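Side-chain contacts in putative uncharacterized protein (Thermotoga maritima, PDB 3CNL), which binds GTP as a circularly permuted GTPase and is probably required for a late step in assembly of the 50S ribosomal subunit: residues 161-166 with 189-194; 183-188 with 230-235; 19-24 with 135-140; 140-143 with 147-150; 70-73 with 77-80. One frame throughout, in Å; residues are numbered along the deposited sequence.

In the fold
Contacts 3 and 4 lie on the opposite side of the chain's centre from contacts 1 and 2. Contacts 3 and 4, centres 9 Å apart, share Phe140 and strand 139-141 at one margin of the six-stranded GTPase sheet. Contact 5 packs helix 61-73 on strand 78-80 at the other margin, its centre about 25 Å from that of contact 3, nested along the chain inside the loop contact 3 closes. Contacts 1 and 2, centres 8 Å apart, lie in the helical part after the sheet, their centres about 36 Å from that of contact 3. Their segments alternate along the chain, and helix 182-196 packs on helix 162-170 in one and on helix 224-236 in the other.

Contact 1 of 5, residues 161-166 with 189-194; sequences SEDLAA and FEIFAR
Asp163 and Ala166, one turn apart on helix 162-170, both meet the end of Ile191 on helix 182-196, a helix-to-helix contact in the all-helical part of the protein that follows the GTPase sheet. Ser161 stands at the N-cap of the first helix, where its OG accepts a hydrogen bond from Leu164 N (3.1 Å, 153° at the hydrogen). Asp163 comes next. With CG anti to the backbone N (chi1 -175°), its carboxylate reaches the neighbouring helix, and OD1 lies 3.7 Å from Ile191 CD1, the two side chains crossing at about a right angle. The same oxygen has a stronger, polar partner: OD1 forms a salt bridge with Arg187, one turn before Ile191 on the same helix, and OD2 another with Lys167. Both carboxylate oxygens therefore have a cationic partner, which would probably stabilise the negative charge beside an apolar methyl group. Ala166 follows, buried and with its methyl directed at helix 182-196. Lys167 and Leu170 also touch Ile191, extending the packing along helix 162-170. On the Ile191 side it is the far end of the longer branch that does the touching, CD1 standing 4.1 Å from Ala166 CB.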
# COMPACT_ATOMS: atom_id res chain seq x y z
N SER A 161 -14.74 0.94 9.16
CA SER A 161 -14.16 1.53 10.35
C SER A 161 -13.39 2.82 10.08
O SER A 161 -12.89 3.06 8.97
CB SER A 161 -13.29 0.51 11.07
OG SER A 161 -12.09 0.26 10.36
N GLU A 162 -13.31 3.65 11.11
CA GLU A 162 -12.59 4.91 11.05
C GLU A 162 -11.08 4.62 10.99
O GLU A 162 -10.33 5.27 10.26
CB GLU A 162 -12.99 5.74 12.27
CG GLU A 162 -12.07 6.85 12.67
CD GLU A 162 -12.42 7.37 14.05
OE1 GLU A 162 -13.53 7.95 14.20
OE2 GLU A 162 -11.60 7.19 14.98
N ASP A 163 -10.66 3.61 11.75
CA ASP A 163 -9.26 3.22 11.79
C ASP A 163 -8.74 2.73 10.42
O ASP A 163 -7.65 3.10 9.98
CB ASP A 163 -9.06 2.16 12.86
CG ASP A 163 -7.62 1.79 13.04
OD1 ASP A 163 -6.84 2.62 13.54
OD2 ASP A 163 -7.26 0.66 12.68
N LEU A 164 -9.54 1.92 9.73
CA LEU A 164 -9.17 1.45 8.38
C LEU A 164 -9.06 2.59 7.37
O LEU A 164 -8.09 2.67 6.62
CB LEU A 164 -10.14 0.35 7.90
CG LEU A 164 -9.89 -0.18 6.48
CD1 LEU A 164 -8.53 -0.86 6.36
CD2 LEU A 164 -11.04 -1.09 5.98
N ALA A 165 -10.02 3.51 7.37
CA ALA A 165 -9.95 4.69 6.51
C ALA A 165 -8.71 5.53 6.81
O ALA A 165 -8.01 5.97 5.90
CB ALA A 165 -11.23 5.53 6.64
N ALA A 166 -8.43 5.74 8.10
CA ALA A 166 -7.30 6.55 8.53
C ALA A 166 -5.98 5.95 8.01
O ALA A 166 -5.15 6.66 7.47
CB ALA A 166 -7.29 6.65 10.04
N PHE A 189 -4.04 11.40 12.04
CA PHE A 189 -3.02 12.22 12.72
C PHE A 189 -2.57 11.55 14.04
O PHE A 189 -1.39 11.47 14.31
CB PHE A 189 -3.50 13.67 12.96
CG PHE A 189 -2.48 14.53 13.64
CD1 PHE A 189 -1.31 14.89 12.97
CD2 PHE A 189 -2.65 14.94 14.95
CE1 PHE A 189 -0.33 15.67 13.61
CE2 PHE A 189 -1.68 15.72 15.60
CZ PHE A 189 -0.53 16.08 14.92
N GLU A 190 -3.53 11.05 14.81
CA GLU A 190 -3.21 10.33 16.06
C GLU A 190 -2.23 9.16 15.81
O GLU A 190 -1.23 9.00 16.53
CB GLU A 190 -4.51 9.82 16.71
CG GLU A 190 -4.33 9.08 18.02
CD GLU A 190 -5.67 8.73 18.65
OE1 GLU A 190 -5.99 9.32 19.70
OE2 GLU A 190 -6.42 7.91 18.08
N ILE A 191 -2.52 8.37 14.79
CA ILE A 191 -1.65 7.24 14.42
C ILE A 191 -0.28 7.74 14.03
O ILE A 191 0.74 7.22 14.51
CB ILE A 191 -2.27 6.39 13.28
CG1 ILE A 191 -3.57 5.74 13.73
CG2 ILE A 191 -1.26 5.29 12.79
CD1 ILE A 191 -4.43 5.27 12.56
N PHE A 192 -0.25 8.78 13.19
CA PHE A 192 1.00 9.40 12.81
C PHE A 192 1.77 9.90 14.05
O PHE A 192 2.95 9.56 14.26
CB PHE A 192 0.77 10.55 11.81
CG PHE A 192 2.03 11.27 11.46
CD1 PHE A 192 2.94 10.71 10.58
CD2 PHE A 192 2.33 12.50 12.06
CE1 PHE A 192 4.11 11.36 10.27
CE2 PHE A 192 3.52 13.17 11.76
CZ PHE A 192 4.40 12.60 10.86
N ALA A 193 1.09 10.71 14.85
CA ALA A 193 1.69 11.38 16.00
C ALA A 193 2.29 10.35 16.93
O ALA A 193 3.44 10.50 17.35
CB ALA A 193 0.66 12.21 16.72
N ARG A 194 1.53 9.30 17.24
CA ARG A 194 2.06 8.21 18.05
C ARG A 194 3.28 7.52 17.42
O ARG A 194 4.25 7.26 18.13
CB ARG A 194 0.98 7.18 18.37
CG ARG A 194 -0.05 7.68 19.39
CD ARG A 194 -0.31 6.62 20.47
NE ARG A 194 0.86 6.42 21.33
CZ ARG A 194 1.15 5.29 21.97
NH1 ARG A 194 0.37 4.22 21.85
NH2 ARG A 194 2.24 5.23 22.73

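Contact 2 of 5, residues 183-188 with 230-235; sequences RIFERA and LFFTEV
Helix 182-196 packs against helix 224-236, and between residues 183-188 and 230-235 the packing runs through the ring of Phe232, which meets Phe185 and Ala188. The far rim of the ring does the work. Its CE1 and CZ straddle the methyl of Ala188, with Phe232 CE1 3.7 Å and Phe232 CZ 3.8 Å from Ala188 CB. CZ also comes to 4.0 Å from the backbone oxygen Phe185 O, one turn earlier, while Phe232 CE2 lies 4.0 Å from Phe185 CD1. The two rings meet at their rims and are not stacked. In Phe232, CG stands anti to the carbonyl carbon (chi1 -69°), which carries the ring out from helix 224-236 to the other helix. Ala188 has only a methyl here, which probably lets the ring come close; Ala188 CA is 8.8 Å from Phe232 CA. This is apolar interhelical packing in the helical part of the GTPase, with the Phe232 side chain about 14 Å from the bound nucleotide analogue. Around it the core is rich in phenylalanine: the ring of Phe231 meets Phe192 of helix 182-196, Phe205 and Phe206 edge-to-face, and Phe185 reaches Phe202 on helix 202-212 and Leu169 on helix 162-170. Within helix 224-236 the neighbouring side chain lies over one face of the Phe232 ring, Phe231 CD2 standing 3.6 Å above its plane, over its centre.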
# COMPACT_ATOMS: atom_id res chain seq x y z
N ARG A 183 -13.21 13.09 11.92
CA ARG A 183 -12.66 12.13 12.89
C ARG A 183 -11.70 11.14 12.24
O ARG A 183 -10.81 10.61 12.89
CB ARG A 183 -13.79 11.41 13.63
CG ARG A 183 -14.55 12.34 14.58
CD ARG A 183 -15.72 11.66 15.23
NE ARG A 183 -16.75 11.38 14.24
CZ ARG A 183 -18.02 11.12 14.52
NH1 ARG A 183 -18.46 11.11 15.77
NH2 ARG A 183 -18.86 10.88 13.53
N ILE A 184 -11.86 10.91 10.94
CA ILE A 184 -10.91 10.09 10.20
C ILE A 184 -9.57 10.81 10.02
O ILE A 184 -8.52 10.17 10.16
CB ILE A 184 -11.51 9.64 8.84
CG1 ILE A 184 -12.66 8.67 9.10
CG2 ILE A 184 -10.41 9.02 7.95
CD1 ILE A 184 -13.53 8.37 7.86
N PHE A 185 -9.59 12.12 9.73
CA PHE A 185 -8.36 12.92 9.73
C PHE A 185 -7.70 12.94 11.09
O PHE A 185 -6.49 12.78 11.18
CB PHE A 185 -8.58 14.36 9.27
CG PHE A 185 -9.04 14.49 7.85
CD1 PHE A 185 -8.31 13.92 6.81
CD2 PHE A 185 -10.20 15.21 7.55
CE1 PHE A 185 -8.73 14.05 5.49
CE2 PHE A 185 -10.63 15.36 6.22
CZ PHE A 185 -9.90 14.76 5.19
N GLU A 186 -8.49 13.15 12.14
CA GLU A 186 -7.97 13.12 13.50
C GLU A 186 -7.33 11.77 13.88
O GLU A 186 -6.23 11.74 14.45
CB GLU A 186 -9.06 13.53 14.49
CG GLU A 186 -9.48 14.98 14.27
CD GLU A 186 -10.68 15.40 15.10
OE1 GLU A 186 -10.82 16.62 15.31
OE2 GLU A 186 -11.50 14.55 15.51
N ARG A 187 -8.00 10.66 13.54
CA ARG A 187 -7.48 9.30 13.76
C ARG A 187 -6.14 9.10 13.06
O ARG A 187 -5.19 8.59 13.63
CB ARG A 187 -8.46 8.28 13.15
CG ARG A 187 -8.71 6.99 13.92
CD ARG A 187 -7.60 5.98 14.05
NE ARG A 187 -6.98 6.07 15.37
CZ ARG A 187 -6.18 5.18 15.94
NH1 ARG A 187 -5.66 5.45 17.13
NH2 ARG A 187 -5.87 4.02 15.36
N ALA A 188 -6.10 9.46 11.79
CA ALA A 188 -4.86 9.36 11.00
C ALA A 188 -3.74 10.18 11.63
O ALA A 188 -2.61 9.71 11.70
CB ALA A 188 -5.11 9.84 9.57
N LEU A 230 -1.98 17.92 1.51
CA LEU A 230 -0.53 17.94 1.31
C LEU A 230 0.20 17.14 2.38
O LEU A 230 1.16 16.43 2.08
CB LEU A 230 -0.05 19.38 1.29
CG LEU A 230 1.43 19.77 1.18
CD1 LEU A 230 2.15 19.14 -0.02
CD2 LEU A 230 1.52 21.31 1.10
N PHE A 231 -0.23 17.27 3.64
CA PHE A 231 0.44 16.54 4.72
C PHE A 231 0.38 15.04 4.47
O PHE A 231 1.41 14.35 4.49
CB PHE A 231 -0.15 16.90 6.11
CG PHE A 231 0.40 16.05 7.22
CD1 PHE A 231 1.71 16.20 7.65
CD2 PHE A 231 -0.37 15.05 7.79
CE1 PHE A 231 2.23 15.38 8.64
CE2 PHE A 231 0.15 14.23 8.81
CZ PHE A 231 1.43 14.40 9.23
N PHE A 232 -0.82 14.54 4.21
CA PHE A 232 -1.02 13.10 4.05
C PHE A 232 -0.43 12.56 2.76
O PHE A 232 -0.02 11.40 2.71
CB PHE A 232 -2.50 12.69 4.24
CG PHE A 232 -2.96 12.84 5.66
CD1 PHE A 232 -2.41 12.07 6.67
CD2 PHE A 232 -3.93 13.80 6.01
CE1 PHE A 232 -2.80 12.24 8.01
CE2 PHE A 232 -4.32 13.97 7.33
CZ PHE A 232 -3.77 13.19 8.33
N THR A 233 -0.33 13.42 1.76
CA THR A 233 0.38 13.08 0.52
C THR A 233 1.84 12.91 0.85
O THR A 233 2.46 11.93 0.46
CB THR A 233 0.18 14.17 -0.54
OG1 THR A 233 -1.20 14.17 -0.91
CG2 THR A 233 1.04 13.90 -1.78
N GLU A 234 2.40 13.86 1.61
CA GLU A 234 3.76 13.73 2.08
C GLU A 234 4.02 12.51 2.99
O GLU A 234 5.03 11.82 2.83
CB GLU A 234 4.19 15.02 2.79
CG GLU A 234 4.49 16.14 1.80
CD GLU A 234 5.10 17.35 2.44
OE1 GLU A 234 5.54 18.25 1.69
OE2 GLU A 234 5.14 17.42 3.69
N VAL A 235 3.12 12.23 3.92
CA VAL A 235 3.24 11.02 4.76
C VAL A 235 3.28 9.73 3.90
O VAL A 235 4.12 8.84 4.13
CB VAL A 235 2.10 10.91 5.81
CG1 VAL A 235 2.13 9.55 6.49
CG2 VAL A 235 2.25 12.01 6.87

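Contact 3 of 5, residues 19-24 with 135-140; sequences LRLVNT and KGIQWF
Trp139 points the six-membered end of its indole at Leu21 and Val22, in the turn that joins helix 13-19 to strand 24-30 of the GTPase sheet. The closest approach is between the ring edge and a backbone oxygen: Leu21 O lies in the indole plane, 3.4 Å from Trp139 CH2 and 3.6 Å from Trp139 CZ2. An edge-on approach of this kind turns the weakly positive ring hydrogens toward the partly negative oxygen, and is probably mildly attractive. Apolar contacts flank it. Leu21 CB is 4.1 Å from Trp139 CZ2, and Val22 CG1 reaches Trp139 CH2 at 3.9 Å, arriving obliquely to the ring. Farther along, the exposed Leu21 brushes Ile137 only loosely, with 4.4 Å between their CD1 atoms. The next layer fixes both partners. Residues 19-22 form a type I beta turn, and Asn23, just beyond it, bonds through its side chain to Leu99 and Arg101. Trp139 in turn has a cation-pi partner in Arg101, on strand 101-106, and lies against Lys147 on strand 147-154. Val22 is backed by Leu103 and Leu149, so that the turn and the edge strand 139-141 are both set against the strands between them. The turn itself is closed by the hydrogen bond from Val22 N to Leu19 O, 3.1 Å long.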
# COMPACT_ATOMS: atom_id res chain seq x y z
N LEU A 19 -8.61 -13.39 -12.28
CA LEU A 19 -8.11 -14.52 -11.49
C LEU A 19 -8.19 -15.84 -12.26
O LEU A 19 -7.36 -16.73 -12.04
CB LEU A 19 -8.91 -14.65 -10.19
CG LEU A 19 -8.32 -14.39 -8.81
CD1 LEU A 19 -6.95 -13.73 -8.82
CD2 LEU A 19 -9.32 -13.58 -7.99
N ARG A 20 -9.18 -15.96 -13.14
CA ARG A 20 -9.36 -17.21 -13.89
C ARG A 20 -8.20 -17.47 -14.84
O ARG A 20 -7.96 -18.61 -15.22
CB ARG A 20 -10.71 -17.21 -14.63
CG ARG A 20 -11.92 -17.25 -13.71
CD ARG A 20 -13.14 -17.81 -14.42
NE ARG A 20 -14.03 -16.77 -14.94
CZ ARG A 20 -15.09 -16.29 -14.29
NH1 ARG A 20 -15.40 -16.74 -13.08
NH2 ARG A 20 -15.84 -15.35 -14.86
N LEU A 21 -7.50 -16.41 -15.22
CA LEU A 21 -6.36 -16.50 -16.13
C LEU A 21 -5.08 -17.01 -15.47
O LEU A 21 -4.11 -17.35 -16.16
CB LEU A 21 -6.08 -15.13 -16.78
CG LEU A 21 -7.11 -14.46 -17.69
CD1 LEU A 21 -6.51 -13.18 -18.27
CD2 LEU A 21 -7.56 -15.38 -18.83
N VAL A 22 -5.07 -17.05 -14.13
CA VAL A 22 -3.81 -17.22 -13.40
C VAL A 22 -3.85 -18.34 -12.40
O VAL A 22 -4.91 -18.81 -12.03
CB VAL A 22 -3.38 -15.91 -12.67
CG1 VAL A 22 -3.28 -14.76 -13.67
CG2 VAL A 22 -4.34 -15.57 -11.52
N ASN A 23 -2.67 -18.75 -11.95
CA ASN A 23 -2.54 -19.77 -10.93
C ASN A 23 -1.75 -19.26 -9.72
O ASN A 23 -1.62 -19.97 -8.72
CB ASN A 23 -1.92 -21.06 -11.51
CG ASN A 23 -0.50 -20.87 -12.06
OD1 ASN A 23 0.25 -20.00 -11.61
ND2 ASN A 23 -0.12 -21.71 -13.02
N THR A 24 -1.23 -18.04 -9.84
CA THR A 24 -0.42 -17.39 -8.81
C THR A 24 -0.84 -15.91 -8.67
O THR A 24 -1.17 -15.26 -9.66
CB THR A 24 1.09 -17.50 -9.18
OG1 THR A 24 1.42 -18.88 -9.39
CG2 THR A 24 2.02 -16.90 -8.10
N LYS A 135 -5.79 -7.16 -27.51
CA LYS A 135 -6.62 -8.30 -27.15
C LYS A 135 -6.69 -8.47 -25.61
O LYS A 135 -6.36 -9.53 -25.06
CB LYS A 135 -6.11 -9.55 -27.88
CG LYS A 135 -6.96 -10.83 -27.74
CD LYS A 135 -7.38 -11.41 -29.10
CE LYS A 135 -6.36 -11.18 -30.21
NZ LYS A 135 -6.95 -11.45 -31.55
N GLY A 136 -7.11 -7.40 -24.93
CA GLY A 136 -7.24 -7.36 -23.48
C GLY A 136 -5.91 -7.27 -22.75
O GLY A 136 -4.92 -6.74 -23.26
N ILE A 137 -5.87 -7.81 -21.54
CA ILE A 137 -4.64 -7.89 -20.76
C ILE A 137 -3.61 -8.77 -21.49
O ILE A 137 -3.94 -9.82 -22.02
CB ILE A 137 -4.91 -8.44 -19.33
CG1 ILE A 137 -6.31 -8.07 -18.83
CG2 ILE A 137 -3.83 -7.94 -18.36
CD1 ILE A 137 -7.46 -8.99 -19.35
N GLN A 138 -2.36 -8.31 -21.52
CA GLN A 138 -1.28 -9.05 -22.18
C GLN A 138 -0.33 -9.65 -21.15
O GLN A 138 -0.16 -9.12 -20.05
CB GLN A 138 -0.50 -8.14 -23.15
CG GLN A 138 -1.31 -7.69 -24.38
CD GLN A 138 -1.57 -8.81 -25.37
OE1 GLN A 138 -2.66 -9.40 -25.40
NE2 GLN A 138 -0.57 -9.12 -26.18
N TRP A 139 0.29 -10.77 -21.51
CA TRP A 139 1.35 -11.32 -20.69
C TRP A 139 2.70 -10.76 -21.13
O TRP A 139 2.87 -10.36 -22.30
CB TRP A 139 1.41 -12.84 -20.82
CG TRP A 139 0.13 -13.52 -20.55
CD1 TRP A 139 -0.84 -13.82 -21.45
CD2 TRP A 139 -0.33 -14.01 -19.28
NE1 TRP A 139 -1.88 -14.47 -20.83
CE2 TRP A 139 -1.59 -14.60 -19.50
CE3 TRP A 139 0.21 -14.01 -17.99
CZ2 TRP A 139 -2.32 -15.19 -18.46
CZ3 TRP A 139 -0.51 -14.59 -16.97
CH2 TRP A 139 -1.77 -15.17 -17.21
N PHE A 140 3.63 -10.73 -20.19
CA PHE A 140 5.04 -10.73 -20.51
C PHE A 140 5.64 -11.95 -19.84
O PHE A 140 5.08 -12.47 -18.87
CB PHE A 140 5.76 -9.42 -20.13
CG PHE A 140 5.83 -9.14 -18.65
CD1 PHE A 140 4.77 -8.51 -18.00
CD2 PHE A 140 6.98 -9.45 -17.92
CE1 PHE A 140 4.84 -8.24 -16.63
CE2 PHE A 140 7.07 -9.18 -16.55
CZ PHE A 140 5.99 -8.57 -15.91

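Contact 4 of 5, residues 140-143 with 147-150; sequences FSLE and KILD
The Phe140 ring has Ile148 over one face and Asp150 at its edge. Ile148 CB makes a CH-pi contact, 4.0 Å from the ring centroid and 27° off the normal, and Ile148 CG2 also packs against Phe140 CZ. Asp150 approaches near the ring plane through CB, 4.0 Å from Phe140 CD1, with its carboxylate plane turned 45° from that of the ring; Asp150 OD1 accepts a hydrogen bond from Gln138 N. With chi1 at 66°, Phe140 CG sits between the backbone N and the carbonyl carbon, and this folds the ring back over its cross-strand partner. The two residues form an antiparallel hydrogen-bonded pair of a beta hairpin: Phe140 N donates to Ile148 O at 2.9 Å, and Ile148 N to Phe140 O at 2.8 Å, both bonds nearly straight. Just past the strand, Leu142 CD2 meets Ile148 CD1 at 3.8 Å, the end of the longer isoleucine branch. The other face of the hairpin carries Ser141 and Lys147, a non-hydrogen-bonded pair joined by one water, which accepts a hydrogen bond from Lys147 NZ (2.7 Å) and is hydrogen-bonded to Ser141 OG (2.8 Å). A bend at its last torsion brings the lysine amine to that water. Strand 147-154 lies between strand 139-141 and strand 101-106, bonded through the backbones of Lys147 and Leu149 to Val102. Helix 112-120, which begins in the nucleotide-binding loop, lies against the Phe140 side of the hairpin through Ile116, Leu119 and Lys120.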
# COMPACT_ATOMS: atom_id res chain seq x y z
N PHE A 140 3.63 -10.73 -20.19
CA PHE A 140 5.04 -10.73 -20.51
C PHE A 140 5.64 -11.95 -19.84
O PHE A 140 5.08 -12.47 -18.87
CB PHE A 140 5.76 -9.42 -20.13
CG PHE A 140 5.83 -9.14 -18.65
CD1 PHE A 140 4.77 -8.51 -18.00
CD2 PHE A 140 6.98 -9.45 -17.92
CE1 PHE A 140 4.84 -8.24 -16.63
CE2 PHE A 140 7.07 -9.18 -16.55
CZ PHE A 140 5.99 -8.57 -15.91
N SER A 141 6.75 -12.45 -20.38
CA SER A 141 7.33 -13.68 -19.87
C SER A 141 8.67 -13.35 -19.27
O SER A 141 9.39 -12.49 -19.79
CB SER A 141 7.49 -14.69 -21.00
OG SER A 141 6.25 -14.92 -21.65
N LEU A 142 9.02 -14.02 -18.18
CA LEU A 142 10.39 -13.94 -17.67
C LEU A 142 11.29 -14.77 -18.60
O LEU A 142 10.79 -15.39 -19.54
CB LEU A 142 10.48 -14.40 -16.21
CG LEU A 142 9.62 -13.64 -15.18
CD1 LEU A 142 9.79 -14.23 -13.77
CD2 LEU A 142 9.89 -12.13 -15.16
N GLU A 143 12.60 -14.77 -18.33
CA GLU A 143 13.58 -15.56 -19.07
C GLU A 143 13.31 -17.06 -19.00
O GLU A 143 13.40 -17.75 -20.00
CB GLU A 143 15.00 -15.29 -18.56
CG GLU A 143 15.55 -13.89 -18.89
CD GLU A 143 16.91 -13.64 -18.27
OE1 GLU A 143 17.82 -14.49 -18.46
OE2 GLU A 143 17.08 -12.60 -17.58
N LYS A 147 4.92 -16.54 -16.81
CA LYS A 147 4.11 -15.49 -17.42
C LYS A 147 3.55 -14.55 -16.36
O LYS A 147 3.01 -15.01 -15.35
CB LYS A 147 2.95 -16.13 -18.19
CG LYS A 147 3.32 -16.62 -19.58
CD LYS A 147 2.13 -17.23 -20.26
CE LYS A 147 2.49 -17.71 -21.65
NZ LYS A 147 3.47 -18.84 -21.58
N ILE A 148 3.69 -13.24 -16.58
CA ILE A 148 3.07 -12.24 -15.68
C ILE A 148 2.14 -11.28 -16.46
O ILE A 148 2.56 -10.71 -17.46
CB ILE A 148 4.16 -11.49 -14.84
CG1 ILE A 148 5.01 -12.53 -14.08
CG2 ILE A 148 3.50 -10.51 -13.82
CD1 ILE A 148 6.40 -12.06 -13.65
N LEU A 149 0.88 -11.16 -16.02
CA LEU A 149 -0.06 -10.17 -16.60
C LEU A 149 0.49 -8.76 -16.49
O LEU A 149 0.93 -8.35 -15.42
CB LEU A 149 -1.43 -10.23 -15.91
CG LEU A 149 -2.32 -11.43 -16.23
CD1 LEU A 149 -3.53 -11.48 -15.33
CD2 LEU A 149 -2.76 -11.40 -17.70
N ASP A 150 0.46 -8.01 -17.60
CA ASP A 150 1.12 -6.71 -17.62
C ASP A 150 0.30 -5.59 -16.97
O ASP A 150 0.77 -4.45 -16.90
CB ASP A 150 1.58 -6.32 -19.05
CG ASP A 150 0.43 -6.00 -19.98
OD1 ASP A 150 -0.75 -6.26 -19.64
OD2 ASP A 150 0.71 -5.49 -21.08
O HOH W 1 5.91 -17.65 -21.33

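Contact 5 of 5, residues 70-73 with 77-80; sequences FFKK and RVIT
Val78 lies across Phe71 and Lys72 at about a right angle to each, touching two successive side chains of helix 61-73. Its CG1 branch touches both: Val78 CG1 is 3.8 Å from Phe71 CB and also 3.8 Å from Lys72 CG. The other methyl, CG2, is turned to the phenylalanine ring and comes obliquely to within 4.1 Å of Phe71 CD2. The valine torsion explains this division, because chi1 at 59° sets CG1 between the backbone N and the carbonyl carbon while CG2 takes the place opposite the N. Phe71 meets the strand chiefly through its CB; beyond that the ring leads off toward Pro34. Lys72 contributes the aliphatic start of its chain, which then bends at chi2 and chi3 and carries the amine away from the strand. The contact lies in the beta-alpha-beta unit of strand 48-54, helix 61-73 and strand 78-80, where the helix crosses over to the outermost strand on this side of the GTPase sheet. Val78 also touches Leu53 on the neighbouring strand, and backbone bonds from Arg77 and Ile79 to Ile51 hold strand 78-80 in place beside strand 48-54. Arg77 points away from the helix and forms a salt bridge with Glu48. Within helix 61-73, Phe70 CD2 lies 3.8 Å above the plane of the Phe71 ring, offset toward its rim.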
# COMPACT_ATOMS: atom_id res chain seq x y z
N PHE A 70 5.22 -12.48 11.95
CA PHE A 70 3.79 -12.69 12.07
C PHE A 70 3.24 -13.53 10.90
O PHE A 70 2.48 -14.47 11.13
CB PHE A 70 3.05 -11.35 12.17
CG PHE A 70 1.55 -11.48 12.26
CD1 PHE A 70 0.95 -11.74 13.48
CD2 PHE A 70 0.75 -11.35 11.13
CE1 PHE A 70 -0.43 -11.87 13.58
CE2 PHE A 70 -0.63 -11.47 11.21
CZ PHE A 70 -1.22 -11.74 12.45
N PHE A 71 3.58 -13.16 9.66
CA PHE A 71 3.04 -13.89 8.50
C PHE A 71 3.67 -15.28 8.37
O PHE A 71 2.96 -16.25 8.08
CB PHE A 71 3.15 -13.07 7.21
CG PHE A 71 2.24 -11.87 7.19
CD1 PHE A 71 0.87 -12.02 7.33
CD2 PHE A 71 2.76 -10.59 7.08
CE1 PHE A 71 0.03 -10.91 7.33
CE2 PHE A 71 1.92 -9.48 7.08
CZ PHE A 71 0.57 -9.64 7.21
N LYS A 72 4.98 -15.37 8.60
CA LYS A 72 5.66 -16.69 8.63
C LYS A 72 5.00 -17.63 9.65
O LYS A 72 4.76 -18.80 9.37
CB LYS A 72 7.17 -16.54 8.88
CG LYS A 72 7.89 -15.64 7.88
CD LYS A 72 9.34 -16.03 7.57
CE LYS A 72 10.14 -16.41 8.81
NZ LYS A 72 11.34 -17.24 8.45
N LYS A 73 4.67 -17.10 10.82
CA LYS A 73 3.99 -17.88 11.84
C LYS A 73 2.58 -18.31 11.46
O LYS A 73 2.11 -19.34 11.92
CB LYS A 73 4.00 -17.17 13.19
CG LYS A 73 5.37 -17.21 13.88
CD LYS A 73 5.28 -16.76 15.35
CE LYS A 73 5.32 -15.25 15.47
NZ LYS A 73 5.27 -14.76 16.88
N ARG A 77 3.32 -17.29 2.75
CA ARG A 77 4.44 -16.95 1.88
C ARG A 77 4.54 -15.42 1.84
O ARG A 77 3.63 -14.74 1.36
CB ARG A 77 4.23 -17.57 0.50
CG ARG A 77 5.36 -17.35 -0.50
CD ARG A 77 5.31 -18.37 -1.63
NE ARG A 77 6.23 -18.06 -2.73
CZ ARG A 77 6.22 -18.67 -3.91
NH1 ARG A 77 5.32 -19.63 -4.15
NH2 ARG A 77 7.08 -18.33 -4.87
N VAL A 78 5.63 -14.88 2.36
CA VAL A 78 5.79 -13.45 2.53
C VAL A 78 7.20 -13.02 2.18
O VAL A 78 8.17 -13.67 2.59
CB VAL A 78 5.42 -12.98 3.98
CG1 VAL A 78 6.29 -13.65 5.07
CG2 VAL A 78 5.47 -11.45 4.12
N ILE A 79 7.30 -11.94 1.40
CA ILE A 79 8.57 -11.31 1.08
C ILE A 79 8.46 -9.82 1.36
O ILE A 79 7.37 -9.31 1.53
CB ILE A 79 8.97 -11.53 -0.39
CG1 ILE A 79 8.02 -10.79 -1.34
CG2 ILE A 79 9.07 -13.05 -0.70
CD1 ILE A 79 8.53 -10.66 -2.76
N THR A 80 9.60 -9.13 1.41
CA THR A 80 9.59 -7.68 1.56
C THR A 80 10.44 -7.13 0.44
O THR A 80 11.37 -7.80 0.01
CB THR A 80 10.22 -7.26 2.89
OG1 THR A 80 11.55 -7.77 2.94
CG2 THR A 80 9.42 -7.81 4.10